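Local coordinates for protein butyrophilin subfamily 1 member A1 (Bos taurus, PDB 4HH8) that probably helps secrete milk-fat droplets and probably restrains T-cell activation, the piece here being its two extracellular immunoglobulin domains, at residues 99-111 against 118-130. The protein carries 1 engineered substitution. Sequence-based numbering, arbitrary orientation.
Sequences EVKASDDGEYRCF and YEEAIVHLKVAAL
With its CG swung opposite the backbone N (chi1 -167°), D105 reaches across to strand 118-128, where OD1 takes the backbone N-H of V127 at 2.8 Å, an almost straight bond made on the anti side of the carboxylate and somewhat out of its plane. An alanine in place of D105 would probably leave the V127 N-H without its acceptor, where strand 118-128 runs on past its pairing with G106. F111 likewise has CG anti to its backbone N, which carries the far end of its ring to Y118: CZ lies 3.3 Å from Y118 CB, and the two rings are inclined at 37°. Between these ends the strands pair antiparallel through six backbone hydrogen bonds, two each for G106 with L125, Y108 with V123 and C110 with A121. This is the F-G hairpin of the N-terminal V-set domain, and C110 SG, disulfide-bonded to C36 of the opposite sheet, also packs 3.6 Å from A121 CB. On that inner face the Y108 ring lies alongside L125, CE2 to CB 3.7 Å, while its OH donates in plane to a lone pair of D104 O at 2.6 Å, the tyrosine corner of immunoglobulin domains. D104 itself salt-bridges R80. V100 and V127 meet tip to tip, CG1 against CG2. Over the other face R109 lies beside I122, NH1 against CG1 and CD1, and makes a long salt bridge from NH1 to E120 OE2 at 3.6 Å.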
loop_
_atom_site.group_PDB
_atom_site.type_symbol
_atom_site.label_atom_id
_atom_site.label_comp_id
_atom_site.label_asym_id
_atom_site.label_seq_id
_atom_site.Cartn_x
_atom_site.Cartn_y
_atom_site.Cartn_z
ATOM N N GLU A 99 -3.511 3.317 11.750
ATOM C CA GLU A 99 -4.514 3.686 10.771
ATOM C C GLU A 99 -3.885 4.181 9.471
ATOM O O GLU A 99 -4.062 5.358 9.063
ATOM C CB GLU A 99 -5.506 4.687 11.372
ATOM C CG GLU A 99 -6.809 3.977 11.809
ATOM C CD GLU A 99 -7.179 4.233 13.279
ATOM O OE1 GLU A 99 -7.681 5.346 13.579
ATOM O OE2 GLU A 99 -6.987 3.317 14.131
ATOM N N VAL A 100 -3.144 3.270 8.825
ATOM C CA VAL A 100 -2.429 3.599 7.590
ATOM C C VAL A 100 -3.390 4.089 6.510
ATOM O O VAL A 100 -4.463 3.528 6.345
ATOM C CB VAL A 100 -1.590 2.399 7.111
ATOM C CG1 VAL A 100 -1.300 2.481 5.608
ATOM C CG2 VAL A 100 -0.322 2.337 7.927
ATOM N N LYS A 101 -3.022 5.174 5.833
ATOM C CA LYS A 101 -3.730 5.600 4.621
ATOM C C LYS A 101 -2.831 5.603 3.389
ATOM O O LYS A 101 -1.603 5.513 3.496
ATOM C CB LYS A 101 -4.423 6.974 4.756
ATOM C CG LYS A 101 -3.851 7.998 5.710
ATOM C CD LYS A 101 -5.030 8.968 6.119
ATOM C CE LYS A 101 -4.687 9.908 7.256
ATOM N NZ LYS A 101 -3.742 11.023 6.868
ATOM N N ALA A 102 -3.459 5.732 2.222
ATOM C CA ALA A 102 -2.763 5.819 0.935
ATOM C C ALA A 102 -1.635 6.860 0.887
ATOM O O ALA A 102 -0.572 6.609 0.322
ATOM C CB ALA A 102 -3.773 6.077 -0.188
ATOM N N SER A 103 -1.856 8.027 1.475
ATOM C CA SER A 103 -0.817 9.074 1.547
ATOM C C SER A 103 0.433 8.696 2.365
ATOM O O SER A 103 1.487 9.328 2.210
ATOM C CB SER A 103 -1.415 10.354 2.141
ATOM O OG SER A 103 -2.072 10.025 3.361
ATOM N N ASP A 104 0.326 7.677 3.230
ATOM C CA ASP A 104 1.471 7.164 3.987
ATOM C C ASP A 104 2.444 6.330 3.148
ATOM O O ASP A 104 3.581 6.061 3.585
ATOM C CB ASP A 104 0.986 6.315 5.156
ATOM C CG ASP A 104 0.238 7.127 6.175
ATOM O OD1 ASP A 104 0.634 8.302 6.384
ATOM O OD2 ASP A 104 -0.711 6.595 6.778
ATOM N N ASP A 105 2.008 5.911 1.956
ATOM C CA ASP A 105 2.868 5.154 1.026
ATOM C C ASP A 105 4.102 5.954 0.633
ATOM O O ASP A 105 3.998 7.145 0.346
ATOM C CB ASP A 105 2.078 4.855 -0.245
ATOM C CG ASP A 105 2.745 3.818 -1.117
ATOM O OD1 ASP A 105 2.314 2.653 -1.087
ATOM O OD2 ASP A 105 3.699 4.159 -1.828
ATOM N N GLY A 106 5.262 5.302 0.632
ATOM C CA GLY A 106 6.491 5.942 0.179
ATOM C C GLY A 106 7.722 5.569 0.982
ATOM O O GLY A 106 7.727 4.612 1.763
ATOM N N GLU A 107 8.757 6.368 0.804
ATOM C CA GLU A 107 10.080 6.129 1.381
ATOM C C GLU A 107 10.180 6.843 2.718
ATOM O O GLU A 107 9.812 8.021 2.844
ATOM C CB GLU A 107 11.151 6.691 0.427
ATOM C CG GLU A 107 12.590 6.432 0.874
ATOM C CD GLU A 107 13.632 7.217 0.043
ATOM O OE1 GLU A 107 14.130 6.636 -0.959
ATOM O OE2 GLU A 107 13.924 8.413 0.381
ATOM N N TYR A 108 10.701 6.147 3.711
ATOM C CA TYR A 108 10.968 6.763 5.004
ATOM C C TYR A 108 12.437 6.604 5.268
ATOM O O TYR A 108 13.062 5.674 4.748
ATOM C CB TYR A 108 10.181 6.055 6.112
ATOM C CG TYR A 108 8.708 6.297 6.038
ATOM C CD1 TYR A 108 8.077 7.172 6.951
ATOM C CD2 TYR A 108 7.926 5.690 5.050
ATOM C CE1 TYR A 108 6.705 7.403 6.895
ATOM C CE2 TYR A 108 6.542 5.935 4.963
ATOM C CZ TYR A 108 5.940 6.773 5.896
ATOM O OH TYR A 108 4.586 7.018 5.835
ATOM N N ARG A 109 12.992 7.491 6.083
ATOM C CA ARG A 109 14.355 7.335 6.524
ATOM C C ARG A 109 14.411 7.223 8.045
ATOM O O ARG A 109 13.743 7.971 8.755
ATOM C CB ARG A 109 15.215 8.495 6.004
ATOM C CG ARG A 109 15.345 8.518 4.467
ATOM C CD ARG A 109 16.577 9.331 4.068
ATOM N NE ARG A 109 16.809 9.433 2.619
ATOM C CZ ARG A 109 17.659 8.678 1.920
ATOM N NH1 ARG A 109 18.369 7.723 2.514
ATOM N NH2 ARG A 109 17.797 8.876 0.608
ATOM N N CYS A 110 15.212 6.289 8.543
ATOM C CA CYS A 110 15.400 6.144 9.994
ATOM C C CYS A 110 16.791 6.570 10.387
ATOM O O CYS A 110 17.779 5.993 9.923
ATOM C CB CYS A 110 15.169 4.716 10.449
ATOM S SG CYS A 110 16.220 3.511 9.561
ATOM N N PHE A 111 16.849 7.544 11.287
ATOM C CA PHE A 111 18.084 8.167 11.705
ATOM C C PHE A 111 18.302 7.910 13.204
ATOM O O PHE A 111 17.399 8.136 14.011
ATOM C CB PHE A 111 17.931 9.652 11.399
ATOM C CG PHE A 111 19.084 10.505 11.806
ATOM C CD1 PHE A 111 20.189 10.659 10.960
ATOM C CD2 PHE A 111 19.032 11.241 12.986
ATOM C CE1 PHE A 111 21.243 11.491 11.319
ATOM C CE2 PHE A 111 20.072 12.071 13.363
ATOM C CZ PHE A 111 21.186 12.204 12.526
ATOM N N TYR A 118 26.195 9.745 13.931
ATOM C CA TYR A 118 24.883 9.430 13.390
ATOM C C TYR A 118 25.008 8.514 12.187
ATOM O O TYR A 118 26.040 8.504 11.511
ATOM C CB TYR A 118 24.121 10.698 13.006
ATOM C CG TYR A 118 24.890 11.624 12.079
ATOM C CD1 TYR A 118 24.682 11.604 10.695
ATOM C CD2 TYR A 118 25.831 12.528 12.595
ATOM C CE1 TYR A 118 25.405 12.466 9.835
ATOM C CE2 TYR A 118 26.559 13.384 11.756
ATOM C CZ TYR A 118 26.343 13.354 10.383
ATOM O OH TYR A 118 27.069 14.221 9.582
ATOM N N GLU A 119 23.949 7.744 11.940
ATOM C CA GLU A 119 23.815 6.938 10.741
ATOM C C GLU A 119 22.332 6.780 10.404
ATOM O O GLU A 119 21.465 7.029 11.248
ATOM C CB GLU A 119 24.498 5.577 10.910
ATOM C CG GLU A 119 24.476 4.694 9.650
ATOM C CD GLU A 119 25.206 5.308 8.464
ATOM O OE1 GLU A 119 26.454 5.222 8.446
ATOM O OE2 GLU A 119 24.533 5.867 7.553
ATOM N N GLU A 120 22.051 6.387 9.165
ATOM C CA GLU A 120 20.676 6.226 8.701
ATOM C C GLU A 120 20.454 5.147 7.628
ATOM O O GLU A 120 21.394 4.650 6.975
ATOM C CB GLU A 120 20.101 7.564 8.241
ATOM C CG GLU A 120 20.798 8.101 7.019
ATOM C CD GLU A 120 20.195 9.391 6.557
ATOM O OE1 GLU A 120 20.491 10.438 7.169
ATOM O OE2 GLU A 120 19.430 9.355 5.574
ATOM N N ALA A 121 19.182 4.782 7.472
ATOM C CA ALA A 121 18.777 3.773 6.511
ATOM C C ALA A 121 17.428 4.154 5.976
ATOM O O ALA A 121 16.874 5.170 6.364
ATOM C CB ALA A 121 18.726 2.405 7.158
ATOM N N ILE A 122 16.904 3.317 5.094
ATOM C CA ILE A 122 15.709 3.595 4.327
ATOM C C ILE A 122 14.732 2.481 4.620
ATOM O O ILE A 122 15.131 1.327 4.666
ATOM C CB ILE A 122 16.054 3.636 2.809
ATOM C CG1 ILE A 122 16.849 4.908 2.499
ATOM C CG2 ILE A 122 14.809 3.551 1.903
ATOM C CD1 ILE A 122 17.518 4.927 1.133
ATOM N N VAL A 123 13.473 2.830 4.877
ATOM C CA VAL A 123 12.378 1.849 4.934
ATOM C C VAL A 123 11.313 2.270 3.929
ATOM O O VAL A 123 10.955 3.464 3.833
ATOM C CB VAL A 123 11.713 1.783 6.329
ATOM C CG1 VAL A 123 10.873 0.478 6.502
ATOM C CG2 VAL A 123 12.726 1.867 7.417
ATOM N N HIS A 124 10.819 1.310 3.158
ATOM C CA HIS A 124 9.797 1.612 2.184
ATOM C C HIS A 124 8.529 1.101 2.782
ATOM O O HIS A 124 8.479 -0.045 3.180
ATOM C CB HIS A 124 10.066 0.949 0.822
ATOM C CG HIS A 124 11.324 1.423 0.157
ATOM N ND1 HIS A 124 11.415 2.641 -0.496
ATOM C CD2 HIS A 124 12.548 0.843 0.045
ATOM C CE1 HIS A 124 12.635 2.785 -0.989
ATOM N NE2 HIS A 124 13.346 1.710 -0.670
ATOM N N LEU A 125 7.532 1.975 2.921
ATOM C CA LEU A 125 6.182 1.531 3.241
ATOM C C LEU A 125 5.377 1.361 1.959
ATOM O O LEU A 125 5.306 2.259 1.140
ATOM C CB LEU A 125 5.487 2.532 4.161
ATOM C CG LEU A 125 4.102 2.046 4.580
ATOM C CD1 LEU A 125 4.188 0.692 5.285
ATOM C CD2 LEU A 125 3.427 3.080 5.445
ATOM N N LYS A 126 4.795 0.192 1.760
ATOM C CA LYS A 126 3.917 -0.027 0.609
ATOM C C LYS A 126 2.522 -0.234 1.111
ATOM O O LYS A 126 2.284 -1.216 1.758
ATOM C CB LYS A 126 4.323 -1.286 -0.178
ATOM C CG LYS A 126 5.599 -1.152 -1.018
ATOM C CD LYS A 126 5.382 -0.300 -2.218
ATOM C CE LYS A 126 6.490 -0.500 -3.195
ATOM N NZ LYS A 126 6.171 0.355 -4.341
ATOM N N VAL A 127 1.591 0.646 0.748
ATOM C CA VAL A 127 0.234 0.559 1.254
ATOM C C VAL A 127 -0.651 -0.090 0.212
ATOM O O VAL A 127 -0.448 0.128 -0.983
ATOM C CB VAL A 127 -0.362 1.945 1.653
ATOM C CG1 VAL A 127 -1.773 1.747 2.135
ATOM C CG2 VAL A 127 0.536 2.655 2.704
ATOM N N ALA A 128 -1.618 -0.871 0.668
ATOM C CA ALA A 128 -2.525 -1.562 -0.209
ATOM C C ALA A 128 -3.955 -1.521 0.341
ATOM O O ALA A 128 -4.171 -1.499 1.546
ATOM C CB ALA A 128 -2.081 -3.009 -0.393
ATOM N N ALA A 129 -4.930 -1.462 -0.551
ATOM C CA ALA A 129 -6.307 -1.674 -0.144
ATOM C C ALA A 129 -6.898 -2.575 -1.158
ATOM O O ALA A 129 -6.616 -2.457 -2.352
ATOM C CB ALA A 129 -7.074 -0.383 -0.100
ATOM N N LEU A 130 -7.742 -3.447 -0.672
ATOM C CA LEU A 130 -8.475 -4.355 -1.489
ATOM C C LEU A 130 -9.884 -3.821 -1.633
ATOM O O LEU A 130 -10.500 -3.481 -0.634
ATOM C CB LEU A 130 -8.516 -5.630 -0.712
ATOM C CG LEU A 130 -8.936 -6.879 -1.413
ATOM C CD1 LEU A 130 -7.809 -7.350 -2.335
ATOM C CD2 LEU A 130 -9.009 -7.661 -0.146
#